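Local coordinates for protein SusD homolog (Bacteroides thetaiotaomicron VPI-5482, PDB 3IV0) that probably binds sugars at the bacterial outer membrane as a member of the SusD family, though its exact ligand and function are unknown, at residues Glu263-Ala269 with Asn361-Tyr367; Leu26-Tyr30 with Gly197-Ser201; Arg202-Ile206 with Leu234-Leu238; Ile341-Trp345 with Glu422-Glu426; Ser121-Glu126 with Glu184-Tyr190. All blocks are in the same frame, centred on the assembly; numbering follows the deposited sequence.

Interaction 1. Residues Glu263-Ala269 with Asn361-Tyr367; sequences EGLFEIA and NQIVFRY
Two classic beta bulges bend the antiparallel strand pair of Glu-263 to Ala-269 and Asn-361 to Tyr-367. In the first, Leu-265 N and Phe-266 N both donate to Phe-365 O, at 2.8 and 3.0 Å, from the same face of its carbonyl plane. In the second, Phe-266 O accepts a hydrogen bond from Phe-365 N at 3.1 Å and, weakly, from Val-364 N. Glu-267 and Ile-363 share one face of the sheet; Asn-361 ND2 runs almost straight (174°) to Glu-267 OE1 at 2.9 Å, an oxygen Gly-260 N also holds. Phe-266, Phe-365 and Ile-268 occupy the other face; Ile-268 CD1 packs on Val-364 CG2 at 3.6 Å. With CG anti to its nitrogen (chi1 -171°) and an extended chain, Glu-263 carries OE2 to Arg-366 NH1, 2.8 Å away; the oxygen lies in the guanidinium plane, but the nitrogen approaches above the carboxylate. Glu-422 and Glu-426 also bind this guanidinium. The bulges turn both chains here, shaping a two-stranded sheet within the helical SusD fold.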
# COMPACT_ATOMS: atom_id res chain seq x y z
N GLU A 263 -13.96 7.75 -1.39
CA GLU A 263 -12.78 7.67 -2.21
C GLU A 263 -11.99 6.40 -1.88
O GLU A 263 -11.15 5.96 -2.69
CB GLU A 263 -11.92 8.93 -2.02
CG GLU A 263 -10.80 9.00 -2.99
CD GLU A 263 -10.12 10.34 -3.12
OE1 GLU A 263 -10.77 11.37 -2.87
OE2 GLU A 263 -8.94 10.32 -3.58
N GLY A 264 -12.22 5.80 -0.73
CA GLY A 264 -11.42 4.65 -0.34
C GLY A 264 -11.75 3.44 -1.21
O GLY A 264 -12.90 3.20 -1.56
N LEU A 265 -10.74 2.66 -1.58
CA LEU A 265 -10.97 1.38 -2.24
C LEU A 265 -10.60 0.23 -1.30
O LEU A 265 -11.31 -0.79 -1.30
CB LEU A 265 -10.22 1.26 -3.58
CG LEU A 265 -10.71 2.24 -4.66
CD1 LEU A 265 -9.84 2.11 -5.91
CD2 LEU A 265 -12.16 2.08 -4.99
N PHE A 266 -9.50 0.29 -0.56
CA PHE A 266 -9.24 -0.71 0.49
C PHE A 266 -8.49 -0.02 1.58
O PHE A 266 -7.52 0.72 1.31
CB PHE A 266 -8.52 -1.98 0.00
CG PHE A 266 -8.44 -3.02 1.07
CD1 PHE A 266 -9.62 -3.59 1.53
CD2 PHE A 266 -7.28 -3.30 1.73
CE1 PHE A 266 -9.60 -4.48 2.59
CE2 PHE A 266 -7.26 -4.18 2.80
CZ PHE A 266 -8.44 -4.76 3.23
N GLU A 267 -8.87 -0.29 2.82
CA GLU A 267 -8.30 0.35 4.02
C GLU A 267 -8.11 -0.68 5.11
O GLU A 267 -8.87 -1.64 5.19
CB GLU A 267 -9.24 1.47 4.51
CG GLU A 267 -9.70 2.38 3.40
CD GLU A 267 -10.74 3.39 3.82
OE1 GLU A 267 -11.15 3.41 5.00
OE2 GLU A 267 -11.18 4.15 2.92
N ILE A 268 -7.08 -0.47 5.92
CA ILE A 268 -6.83 -1.24 7.12
C ILE A 268 -7.44 -0.47 8.27
O ILE A 268 -7.17 0.72 8.45
CB ILE A 268 -5.30 -1.42 7.35
CG1 ILE A 268 -4.63 -2.15 6.18
CG2 ILE A 268 -5.03 -2.22 8.65
CD1 ILE A 268 -3.10 -1.95 6.07
N ALA A 269 -8.30 -1.12 9.07
CA ALA A 269 -9.08 -0.44 10.07
C ALA A 269 -8.26 -0.10 11.31
O ALA A 269 -7.56 -0.94 11.86
CB ALA A 269 -10.27 -1.36 10.49
N ASN A 361 -8.07 5.14 9.50
CA ASN A 361 -7.65 3.90 8.81
C ASN A 361 -6.42 4.17 7.97
O ASN A 361 -6.20 5.28 7.54
CB ASN A 361 -8.78 3.38 7.90
CG ASN A 361 -10.05 3.03 8.62
OD1 ASN A 361 -10.06 2.86 9.85
ND2 ASN A 361 -11.12 2.94 7.88
N GLN A 362 -5.63 3.14 7.70
CA GLN A 362 -4.56 3.25 6.74
C GLN A 362 -5.17 3.02 5.38
O GLN A 362 -5.82 2.00 5.13
CB GLN A 362 -3.46 2.22 7.02
CG GLN A 362 -2.39 2.15 5.93
CD GLN A 362 -1.42 3.30 5.88
OE1 GLN A 362 -1.17 3.96 6.87
NE2 GLN A 362 -0.85 3.52 4.70
N ILE A 363 -4.94 3.96 4.46
CA ILE A 363 -5.58 3.89 3.15
C ILE A 363 -4.70 3.18 2.14
O ILE A 363 -3.78 3.80 1.57
CB ILE A 363 -5.93 5.26 2.59
CG1 ILE A 363 -6.73 6.08 3.62
CG2 ILE A 363 -6.76 5.12 1.32
CD1 ILE A 363 -8.03 5.42 4.21
N VAL A 364 -4.95 1.89 1.89
CA VAL A 364 -4.07 1.07 1.09
C VAL A 364 -4.25 1.41 -0.39
O VAL A 364 -3.26 1.64 -1.10
CB VAL A 364 -4.33 -0.43 1.35
CG1 VAL A 364 -3.49 -1.30 0.39
CG2 VAL A 364 -4.01 -0.78 2.79
N PHE A 365 -5.48 1.42 -0.86
CA PHE A 365 -5.81 1.77 -2.23
C PHE A 365 -6.91 2.79 -2.17
O PHE A 365 -7.90 2.61 -1.44
CB PHE A 365 -6.31 0.56 -3.01
CG PHE A 365 -5.33 -0.60 -3.10
CD1 PHE A 365 -4.00 -0.42 -3.48
CD2 PHE A 365 -5.79 -1.91 -2.86
CE1 PHE A 365 -3.15 -1.48 -3.58
CE2 PHE A 365 -4.90 -2.98 -2.97
CZ PHE A 365 -3.59 -2.75 -3.31
N ARG A 366 -6.81 3.85 -2.95
CA ARG A 366 -7.94 4.76 -3.06
C ARG A 366 -8.16 5.23 -4.50
O ARG A 366 -7.34 4.96 -5.40
CB ARG A 366 -7.86 5.94 -2.12
CG ARG A 366 -6.72 6.85 -2.36
CD ARG A 366 -6.80 8.05 -1.39
NE ARG A 366 -5.55 8.81 -1.39
CZ ARG A 366 -5.37 9.98 -2.01
NH1 ARG A 366 -6.32 10.55 -2.71
NH2 ARG A 366 -4.21 10.58 -1.91
N TYR A 367 -9.29 5.86 -4.74
CA TYR A 367 -9.77 6.09 -6.10
C TYR A 367 -8.83 6.97 -6.90
O TYR A 367 -8.61 6.70 -8.08
CB TYR A 367 -11.19 6.62 -6.03
CG TYR A 367 -11.94 6.74 -7.33
CD1 TYR A 367 -12.03 5.70 -8.25
CD2 TYR A 367 -12.66 7.89 -7.60
CE1 TYR A 367 -12.76 5.85 -9.43
CE2 TYR A 367 -13.43 8.02 -8.74
CZ TYR A 367 -13.44 7.03 -9.65
OH TYR A 367 -14.20 7.17 -10.79

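Interaction 2. Residues Leu26-Tyr30 with Gly197-Ser201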
# COMPACT_ATOMS: atom_id res chain seq x y z
N LEU A 26 -13.22 -15.03 9.55
CA LEU A 26 -12.82 -14.11 8.47
C LEU A 26 -12.20 -12.85 9.04
O LEU A 26 -11.14 -12.40 8.57
CB LEU A 26 -14.01 -13.83 7.59
CG LEU A 26 -13.79 -12.76 6.52
CD1 LEU A 26 -12.72 -13.24 5.53
CD2 LEU A 26 -15.10 -12.43 5.81
N LEU A 27 -12.78 -12.27 10.07
CA LEU A 27 -12.23 -11.06 10.59
C LEU A 27 -10.84 -11.27 11.21
O LEU A 27 -10.06 -10.34 11.25
CB LEU A 27 -13.20 -10.39 11.57
CG LEU A 27 -14.38 -9.69 10.90
CD1 LEU A 27 -15.39 -9.33 11.99
CD2 LEU A 27 -13.95 -8.43 10.19
N SER A 28 -10.52 -12.48 11.67
CA SER A 28 -9.20 -12.76 12.20
C SER A 28 -8.16 -12.73 11.07
O SER A 28 -6.99 -12.51 11.34
CB SER A 28 -9.18 -14.12 12.93
OG SER A 28 -9.11 -15.22 12.04
N ILE A 29 -8.59 -12.95 9.82
CA ILE A 29 -7.68 -12.85 8.65
C ILE A 29 -7.33 -11.39 8.46
O ILE A 29 -6.15 -11.05 8.34
CB ILE A 29 -8.30 -13.49 7.40
CG1 ILE A 29 -8.55 -15.00 7.59
CG2 ILE A 29 -7.40 -13.19 6.15
CD1 ILE A 29 -9.48 -15.63 6.53
N TYR A 30 -8.32 -10.52 8.44
CA TYR A 30 -8.10 -9.08 8.39
C TYR A 30 -7.22 -8.62 9.54
O TYR A 30 -6.31 -7.82 9.38
CB TYR A 30 -9.40 -8.33 8.41
CG TYR A 30 -10.21 -8.35 7.14
CD1 TYR A 30 -10.02 -7.42 6.17
CD2 TYR A 30 -11.21 -9.30 6.94
CE1 TYR A 30 -10.76 -7.38 5.01
CE2 TYR A 30 -11.97 -9.28 5.79
CZ TYR A 30 -11.75 -8.33 4.81
OH TYR A 30 -12.52 -8.30 3.69
N GLY A 197 -15.01 0.51 3.43
CA GLY A 197 -13.56 0.69 3.23
C GLY A 197 -12.69 -0.42 3.79
O GLY A 197 -11.64 -0.72 3.23
N ILE A 198 -13.15 -1.08 4.84
CA ILE A 198 -12.38 -2.01 5.62
C ILE A 198 -12.75 -3.48 5.43
O ILE A 198 -12.08 -4.36 5.98
CB ILE A 198 -12.41 -1.63 7.11
CG1 ILE A 198 -13.83 -1.64 7.68
CG2 ILE A 198 -11.75 -0.23 7.33
CD1 ILE A 198 -13.82 -1.45 9.23
N ARG A 199 -13.79 -3.74 4.65
CA ARG A 199 -14.10 -5.07 4.15
C ARG A 199 -13.98 -5.01 2.64
O ARG A 199 -14.38 -4.02 2.01
CB ARG A 199 -15.53 -5.46 4.58
CG ARG A 199 -15.70 -5.61 6.09
CD ARG A 199 -15.08 -6.88 6.66
NE ARG A 199 -15.79 -8.10 6.26
CZ ARG A 199 -16.85 -8.59 6.89
NH1 ARG A 199 -17.34 -8.04 7.98
NH2 ARG A 199 -17.41 -9.68 6.38
N ALA A 200 -13.39 -6.03 2.05
CA ALA A 200 -13.16 -6.02 0.62
C ALA A 200 -14.44 -5.77 -0.18
O ALA A 200 -15.47 -6.42 0.06
CB ALA A 200 -12.54 -7.37 0.17
N SER A 201 -14.37 -4.85 -1.15
CA SER A 201 -15.43 -4.57 -2.09
C SER A 201 -14.94 -4.92 -3.50
O SER A 201 -13.77 -5.29 -3.70
CB SER A 201 -15.78 -3.09 -2.06
OG SER A 201 -14.73 -2.31 -2.66
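Tyr-30 sets its CG beside its backbone N (chi1 -74°), which directs the ring from helix 19-39 to the loop of Gly-197 to Ser-201, and Arg-199 bends at chi2 and again at chi3, bringing its chain back past that ring toward the helix. The tyrosine hydroxyl accepts a hydrogen bond from Ala-200 N at 2.9 Å, practically straight (178°), with the donor near the ring plane. Ala-200 CB sits 3.6 Å from the same OH, while Ile-198 O lies 3.4 Å from Tyr-30 CE1. In the helical, TPR-like scaffold of the SusD family, this fastens the approach to helix 202-219 onto an N-terminal helix. Arg-199 crosses Tyr-30 at about a right angle, its CD 4.0 Å from Tyr-30 CE2 and the guanidinium turned 60° from the ring. Leucine methyls complete the packing: Leu-27 CD2 touches Arg-199 CD, and Leu-26 CD2 approaches Arg-199 NH2 to 3.6 Å. The arginine's charge is met by Glu-126 at NE and Glu-23 at NH2, and Glu-126 OE1 also bonds Tyr-30 OH.

Interaction 3. Residues Arg202-Ile206 with Leu234-Leu238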
# COMPACT_ATOMS: atom_id res chain seq x y z
N ARG A 202 -15.81 -4.74 -4.48
CA ARG A 202 -15.42 -4.93 -5.88
C ARG A 202 -14.24 -4.01 -6.22
O ARG A 202 -13.33 -4.38 -6.95
CB ARG A 202 -16.63 -4.69 -6.80
CG ARG A 202 -16.40 -5.11 -8.27
CD ARG A 202 -17.69 -4.89 -9.09
NE ARG A 202 -17.59 -5.35 -10.49
CZ ARG A 202 -17.73 -6.61 -10.86
NH1 ARG A 202 -17.91 -7.57 -9.98
NH2 ARG A 202 -17.64 -6.93 -12.15
N GLY A 203 -14.30 -2.78 -5.75
CA GLY A 203 -13.21 -1.82 -5.95
C GLY A 203 -11.89 -2.23 -5.33
O GLY A 203 -10.82 -2.03 -5.93
N SER A 204 -11.92 -2.88 -4.18
CA SER A 204 -10.72 -3.42 -3.57
C SER A 204 -10.04 -4.43 -4.53
O SER A 204 -8.81 -4.40 -4.76
CB SER A 204 -11.05 -4.16 -2.29
OG SER A 204 -11.85 -3.40 -1.41
N VAL A 205 -10.86 -5.33 -5.06
CA VAL A 205 -10.40 -6.35 -5.99
C VAL A 205 -9.79 -5.72 -7.23
O VAL A 205 -8.70 -6.11 -7.65
CB VAL A 205 -11.52 -7.34 -6.38
CG1 VAL A 205 -11.04 -8.31 -7.45
CG2 VAL A 205 -12.02 -8.12 -5.11
N ILE A 206 -10.48 -4.74 -7.81
CA ILE A 206 -9.97 -4.10 -9.02
C ILE A 206 -8.62 -3.43 -8.75
O ILE A 206 -7.68 -3.60 -9.54
CB ILE A 206 -10.99 -3.08 -9.56
CG1 ILE A 206 -12.24 -3.81 -10.10
CG2 ILE A 206 -10.36 -2.23 -10.67
CD1 ILE A 206 -13.44 -2.89 -10.29
N LEU A 234 -9.46 -3.25 -16.47
CA LEU A 234 -9.82 -3.06 -15.08
C LEU A 234 -10.27 -1.62 -14.81
O LEU A 234 -11.20 -1.37 -14.05
CB LEU A 234 -8.63 -3.43 -14.20
CG LEU A 234 -8.42 -4.95 -14.09
CD1 LEU A 234 -7.04 -5.24 -13.61
CD2 LEU A 234 -9.51 -5.55 -13.15
N GLY A 235 -9.60 -0.67 -15.42
CA GLY A 235 -10.03 0.73 -15.32
C GLY A 235 -11.41 0.97 -15.89
O GLY A 235 -12.21 1.70 -15.33
N GLU A 236 -11.68 0.37 -17.04
CA GLU A 236 -12.98 0.48 -17.66
C GLU A 236 -14.04 -0.10 -16.73
O GLU A 236 -15.11 0.47 -16.57
CB GLU A 236 -12.97 -0.23 -19.02
CG GLU A 236 -12.18 0.54 -20.06
CD GLU A 236 -11.87 -0.23 -21.35
OE1 GLU A 236 -12.12 -1.44 -21.43
OE2 GLU A 236 -11.32 0.41 -22.27
N GLU A 237 -13.73 -1.21 -16.08
CA GLU A 237 -14.65 -1.79 -15.11
C GLU A 237 -14.80 -0.91 -13.86
O GLU A 237 -15.93 -0.71 -13.39
CB GLU A 237 -14.20 -3.20 -14.72
CG GLU A 237 -15.08 -3.87 -13.65
CD GLU A 237 -16.49 -4.12 -14.10
OE1 GLU A 237 -16.76 -4.15 -15.32
OE2 GLU A 237 -17.35 -4.30 -13.23
N LEU A 238 -13.69 -0.38 -13.35
CA LEU A 238 -13.76 0.53 -12.22
C LEU A 238 -14.74 1.66 -12.49
O LEU A 238 -15.51 2.07 -11.60
CB LEU A 238 -12.38 1.11 -11.96
CG LEU A 238 -12.29 2.11 -10.82
CD1 LEU A 238 -12.60 1.43 -9.51
CD2 LEU A 238 -10.90 2.77 -10.83
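Arg-202 and Ile-206, one helical turn apart, lean from the start of helix 202-219 onto Leu-234, Glu-237 and Leu-238 at the end of helix 224-238. The two form an antiparallel helical hairpin, as in the TPR-like part of SusD proteins, with the axes of the short segments 10.3 Å apart and their directions 163° from each other. Arg-202 comes first. Its chain, extended from CG to NE, presents the guanidinium side-on, and both NE and NH2 bond to the single oxygen OE2 of Glu-237, each at 2.9 Å. That oxygen stays in the guanidinium plane, but the carboxylate is turned 73° against it: NE arrives on the anti side, whereas NH2 comes from well above the carboxylate. Arg-240 binds the other oxygen of Glu-237, and Trp-188 packs against both partners of the salt bridge. Further along, Ser-204 OG donates to Leu-265 O of the bulged strand. Ile-206 then wedges into the neighbouring helix. Its CG2 touches Leu-234 O at 3.6 Å and Leu-234 CB and Leu-238 CB at 4.1 Å each, and its CD1 rests 3.9 Å from Glu-237 CG.

Interaction 4. Residues Ile341-Trp345 with Glu422-Glu426; sequences IKKFW and ELIGE
Lys-343 NZ is gripped by three oxygens of residues 422-426: Glu-426 OE2 at 2.7 Å in a salt bridge, Ile-424 O at 2.7 Å and Glu-422 O at 2.9 Å. The carboxylate oxygen uses its anti lone pair, the Ile-424 carbonyl is met with a tilt of 20° from its plane, and NZ stands above the plane of the Glu-422 carbonyl. Glu-422 ends helix 408-422, so the ammonium sits where the helix dipole would probably add to its attraction. The lysine arrives extended, with CG anti to the backbone N (chi1 175°), and reaches from one loop to the other. A methionine in its place would probably leave Glu-426 without this positive mate and the carbonyls of the buried Glu-422 and Ile-424 without this donor. Two beta turns face each other in the SusD-family region, a type I turn from Lys-342 to Trp-345 and a type II turn from Leu-423 to Glu-426. Arg-366 is a second cationic partner of Glu-426 OE2, and Trp-323 makes a cation-pi contact with the lysine. Glu-426 CG meets the edge of the Phe-344 ring, 3.8 Å from CZ. The same CZ lies 3.4 Å from Ile-424 O and 3.5 Å from Gly-425 O. Gly-425 has a positive phi of 85°, and a beta carbon there would collide with Phe-344 CE2.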
# COMPACT_ATOMS: atom_id res chain seq x y z
N ILE A 341 4.43 17.43 8.04
CA ILE A 341 3.42 17.16 7.03
C ILE A 341 2.10 16.95 7.74
O ILE A 341 2.04 16.13 8.66
CB ILE A 341 3.82 15.90 6.24
CG1 ILE A 341 5.08 16.20 5.45
CG2 ILE A 341 2.68 15.43 5.36
CD1 ILE A 341 5.72 14.97 4.77
N LYS A 342 1.06 17.67 7.35
CA LYS A 342 -0.21 17.70 8.03
C LYS A 342 -1.37 17.04 7.24
O LYS A 342 -2.52 17.01 7.66
CB LYS A 342 -0.59 19.14 8.39
CG LYS A 342 -0.83 20.01 7.23
CD LYS A 342 -1.16 21.44 7.72
CE LYS A 342 -1.39 22.38 6.56
NZ LYS A 342 -1.64 23.77 7.04
N LYS A 343 -0.98 16.41 6.14
CA LYS A 343 -1.91 15.74 5.22
C LYS A 343 -2.89 14.81 5.93
O LYS A 343 -4.05 14.78 5.60
CB LYS A 343 -1.10 14.90 4.21
CG LYS A 343 -1.92 14.03 3.26
CD LYS A 343 -1.06 13.38 2.22
CE LYS A 343 -1.89 12.41 1.38
NZ LYS A 343 -1.08 11.73 0.33
N PHE A 344 -2.41 14.04 6.91
CA PHE A 344 -3.22 12.98 7.50
C PHE A 344 -3.86 13.35 8.83
O PHE A 344 -4.38 12.49 9.53
CB PHE A 344 -2.35 11.75 7.70
CG PHE A 344 -1.78 11.19 6.42
CD1 PHE A 344 -2.51 10.31 5.67
CD2 PHE A 344 -0.54 11.56 5.97
CE1 PHE A 344 -2.01 9.84 4.46
CE2 PHE A 344 -0.01 11.09 4.79
CZ PHE A 344 -0.75 10.23 4.03
N TRP A 345 -3.73 14.61 9.27
CA TRP A 345 -4.14 14.91 10.64
C TRP A 345 -5.61 14.61 10.91
O TRP A 345 -6.51 15.14 10.29
CB TRP A 345 -3.79 16.34 11.03
CG TRP A 345 -2.34 16.56 11.22
CD1 TRP A 345 -1.35 15.64 11.14
CD2 TRP A 345 -1.72 17.79 11.58
NE1 TRP A 345 -0.14 16.22 11.39
CE2 TRP A 345 -0.34 17.55 11.67
CE3 TRP A 345 -2.21 19.07 11.83
CZ2 TRP A 345 0.58 18.57 11.99
CZ3 TRP A 345 -1.30 20.08 12.16
CH2 TRP A 345 0.07 19.82 12.24
N GLU A 422 0.34 12.94 -5.16
CA GLU A 422 -0.96 12.59 -4.64
C GLU A 422 -0.90 11.59 -3.49
O GLU A 422 -1.65 11.71 -2.52
CB GLU A 422 -1.83 12.03 -5.75
CG GLU A 422 -3.22 11.67 -5.35
CD GLU A 422 -4.05 12.85 -4.93
OE1 GLU A 422 -3.75 14.01 -5.32
OE2 GLU A 422 -5.04 12.67 -4.19
N LEU A 423 0.04 10.65 -3.56
CA LEU A 423 0.06 9.52 -2.64
C LEU A 423 1.14 9.56 -1.60
O LEU A 423 1.33 8.60 -0.85
CB LEU A 423 0.12 8.22 -3.40
CG LEU A 423 -0.98 7.98 -4.42
CD1 LEU A 423 -0.74 6.71 -5.26
CD2 LEU A 423 -2.39 7.90 -3.79
N ILE A 424 1.78 10.71 -1.44
CA ILE A 424 2.84 10.81 -0.46
C ILE A 424 2.34 10.39 0.91
O ILE A 424 1.30 10.83 1.37
CB ILE A 424 3.46 12.25 -0.45
CG1 ILE A 424 4.69 12.24 0.47
CG2 ILE A 424 2.43 13.34 -0.06
CD1 ILE A 424 5.57 13.51 0.32
N GLY A 425 3.11 9.53 1.56
CA GLY A 425 2.76 9.06 2.90
C GLY A 425 1.80 7.89 2.96
O GLY A 425 1.44 7.48 4.05
N GLU A 426 1.39 7.34 1.80
CA GLU A 426 0.42 6.25 1.75
C GLU A 426 1.05 4.89 1.42
O GLU A 426 0.33 3.92 1.20
CB GLU A 426 -0.73 6.57 0.79
CG GLU A 426 -1.53 7.80 1.25
CD GLU A 426 -2.53 8.26 0.24
OE1 GLU A 426 -3.44 7.49 -0.12
OE2 GLU A 426 -2.46 9.42 -0.21

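Interaction 5. Residues Ser121-Glu126 with Glu184-Tyr190; sequences SRFKAE and EVLPWSY
Arg-122 of helix 117-142 wraps itself around the carbonyl of Val-185. Its CB lies 3.5 Å from Val-185 O and its CG 3.4 Å from it; CD passes 4.1 Å from Tyr-190 OH. The bend at chi3 (-61°) then turns NE onto Val-185 O at 2.8 Å, while NH2 reaches Glu-184 O at 3.0 Å, nearly in the guanidinium plane. NH1 meets the edge of the Tyr-190 ring, and Pro-187 CD lies over one guanidinium face. With a leucine in its place, both carbonyls would probably lose these donors and the loop would be freer to shift. Alongside, Ala-125 CB packs 3.8 Å from Leu-186 CD1, and Val-185 CG1 touches Ser-121 O at 3.6 Å. A water donates to Glu-126 OE2 at 2.7 Å and to Tyr-190 OH; Glu-126 also bonds Tyr-30, and Tyr-190 OH bonds Ala-200 O. Successive carbonyls held by one arginine thus tie an irregular connection to a long helix of the TPR-like SusD scaffold.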
# COMPACT_ATOMS: atom_id res chain seq x y z
N SER A 121 -20.72 -17.08 0.07
CA SER A 121 -19.99 -16.68 -1.12
C SER A 121 -19.17 -15.42 -0.87
O SER A 121 -18.03 -15.32 -1.33
CB SER A 121 -20.92 -16.41 -2.29
OG SER A 121 -21.60 -17.61 -2.66
N ARG A 122 -19.72 -14.47 -0.14
CA ARG A 122 -19.00 -13.24 0.17
C ARG A 122 -17.78 -13.52 1.01
O ARG A 122 -16.70 -12.98 0.73
CB ARG A 122 -19.93 -12.27 0.89
CG ARG A 122 -19.24 -10.96 1.28
CD ARG A 122 -20.20 -9.94 1.81
NE ARG A 122 -21.17 -9.63 0.80
CZ ARG A 122 -22.28 -8.94 0.98
NH1 ARG A 122 -22.56 -8.43 2.17
NH2 ARG A 122 -23.10 -8.76 -0.05
N PHE A 123 -17.88 -14.35 2.04
CA PHE A 123 -16.76 -14.60 2.93
C PHE A 123 -15.65 -15.32 2.17
O PHE A 123 -14.46 -15.10 2.40
CB PHE A 123 -17.20 -15.37 4.18
CG PHE A 123 -18.20 -14.63 5.06
CD1 PHE A 123 -18.49 -13.29 4.89
CD2 PHE A 123 -18.81 -15.31 6.12
CE1 PHE A 123 -19.41 -12.66 5.73
CE2 PHE A 123 -19.72 -14.67 6.96
CZ PHE A 123 -20.02 -13.37 6.77
N LYS A 124 -16.04 -16.21 1.26
CA LYS A 124 -15.05 -16.87 0.42
C LYS A 124 -14.35 -15.81 -0.42
O LYS A 124 -13.12 -15.85 -0.55
CB LYS A 124 -15.70 -17.91 -0.49
CG LYS A 124 -16.16 -19.18 0.22
CD LYS A 124 -16.84 -20.12 -0.81
CE LYS A 124 -17.36 -21.38 -0.21
NZ LYS A 124 -18.23 -22.06 -1.26
N ALA A 125 -15.11 -14.93 -1.06
CA ALA A 125 -14.51 -13.87 -1.91
C ALA A 125 -13.57 -12.99 -1.11
O ALA A 125 -12.45 -12.66 -1.59
CB ALA A 125 -15.58 -13.04 -2.54
N GLU A 126 -13.95 -12.61 0.10
CA GLU A 126 -13.10 -11.82 0.94
C GLU A 126 -11.83 -12.55 1.35
O GLU A 126 -10.73 -11.96 1.36
CB GLU A 126 -13.85 -11.38 2.20
CG GLU A 126 -14.96 -10.41 1.97
CD GLU A 126 -15.54 -9.94 3.26
OE1 GLU A 126 -14.82 -9.29 4.03
OE2 GLU A 126 -16.72 -10.22 3.55
N GLU A 184 -23.08 -8.26 -6.40
CA GLU A 184 -23.90 -8.71 -5.27
C GLU A 184 -23.10 -9.41 -4.18
O GLU A 184 -23.31 -9.19 -2.99
CB GLU A 184 -25.01 -9.64 -5.75
CG GLU A 184 -25.98 -8.93 -6.66
CD GLU A 184 -27.14 -9.81 -7.11
OE1 GLU A 184 -27.15 -11.01 -6.76
OE2 GLU A 184 -28.03 -9.30 -7.81
N VAL A 185 -22.22 -10.32 -4.60
CA VAL A 185 -21.37 -11.02 -3.67
C VAL A 185 -20.34 -10.07 -3.03
O VAL A 185 -20.19 -10.06 -1.81
CB VAL A 185 -20.70 -12.21 -4.36
CG1 VAL A 185 -19.70 -12.86 -3.42
CG2 VAL A 185 -21.76 -13.24 -4.78
N LEU A 186 -19.66 -9.28 -3.85
CA LEU A 186 -18.87 -8.13 -3.35
C LEU A 186 -19.47 -6.88 -3.95
O LEU A 186 -19.36 -6.65 -5.13
CB LEU A 186 -17.39 -8.26 -3.76
CG LEU A 186 -16.64 -9.41 -3.12
CD1 LEU A 186 -15.22 -9.46 -3.73
CD2 LEU A 186 -16.58 -9.31 -1.59
N PRO A 187 -20.09 -6.05 -3.12
CA PRO A 187 -20.69 -4.88 -3.70
C PRO A 187 -19.63 -3.86 -4.05
O PRO A 187 -18.46 -4.02 -3.66
CB PRO A 187 -21.56 -4.34 -2.57
CG PRO A 187 -20.78 -4.70 -1.34
CD PRO A 187 -20.22 -6.06 -1.65
N TRP A 188 -20.02 -2.82 -4.76
CA TRP A 188 -19.12 -1.70 -5.00
C TRP A 188 -18.75 -1.02 -3.69
O TRP A 188 -17.62 -0.59 -3.51
CB TRP A 188 -19.72 -0.67 -5.94
CG TRP A 188 -19.91 -1.15 -7.35
CD1 TRP A 188 -21.08 -1.54 -7.92
CD2 TRP A 188 -18.90 -1.30 -8.35
NE1 TRP A 188 -20.87 -1.92 -9.22
CE2 TRP A 188 -19.54 -1.76 -9.52
CE3 TRP A 188 -17.53 -1.03 -8.40
CZ2 TRP A 188 -18.85 -1.98 -10.71
CZ3 TRP A 188 -16.86 -1.26 -9.59
CH2 TRP A 188 -17.53 -1.72 -10.71
N SER A 189 -19.70 -0.92 -2.78
CA SER A 189 -19.41 -0.32 -1.51
C SER A 189 -20.51 -0.63 -0.50
O SER A 189 -21.66 -0.85 -0.84
CB SER A 189 -19.28 1.18 -1.65
OG SER A 189 -20.51 1.76 -2.04
N TYR A 190 -20.12 -0.57 0.76
CA TYR A 190 -20.97 -0.95 1.86
C TYR A 190 -21.49 0.31 2.54
O TYR A 190 -20.80 1.30 2.66
CB TYR A 190 -20.18 -1.72 2.88
CG TYR A 190 -19.59 -3.02 2.38
CD1 TYR A 190 -20.36 -4.18 2.30
CD2 TYR A 190 -18.23 -3.11 1.99
CE1 TYR A 190 -19.82 -5.38 1.84
CE2 TYR A 190 -17.69 -4.29 1.55
CZ TYR A 190 -18.48 -5.42 1.45
OH TYR A 190 -17.95 -6.63 1.04
O HOH W 1 -18.20 -7.92 3.62

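From the N terminus, helix 19-39 enters first: interaction 2 closes a long loop by bringing 197-201 back to it. Interaction 5 is nested inside that loop, tying helix 117-142 to 184-190, and the two meet through Tyr-30 with Glu-126 and Tyr-190 with Ala-200. Interaction 3 follows in series and closes the short helical hairpin of 202-219 and 224-238; Arg-202 N reaches back to Pro-187 O. Interactions 1 and 4 cross: 361-367 returns to 263-269 after 341-345 has opened the second loop, which 422-426 closes, and Arg-366 joins them through Glu-422 and Glu-426. Interaction 1 also touches interactions 2 and 3, linking the N-terminal helices to the C-terminal SusD-family region.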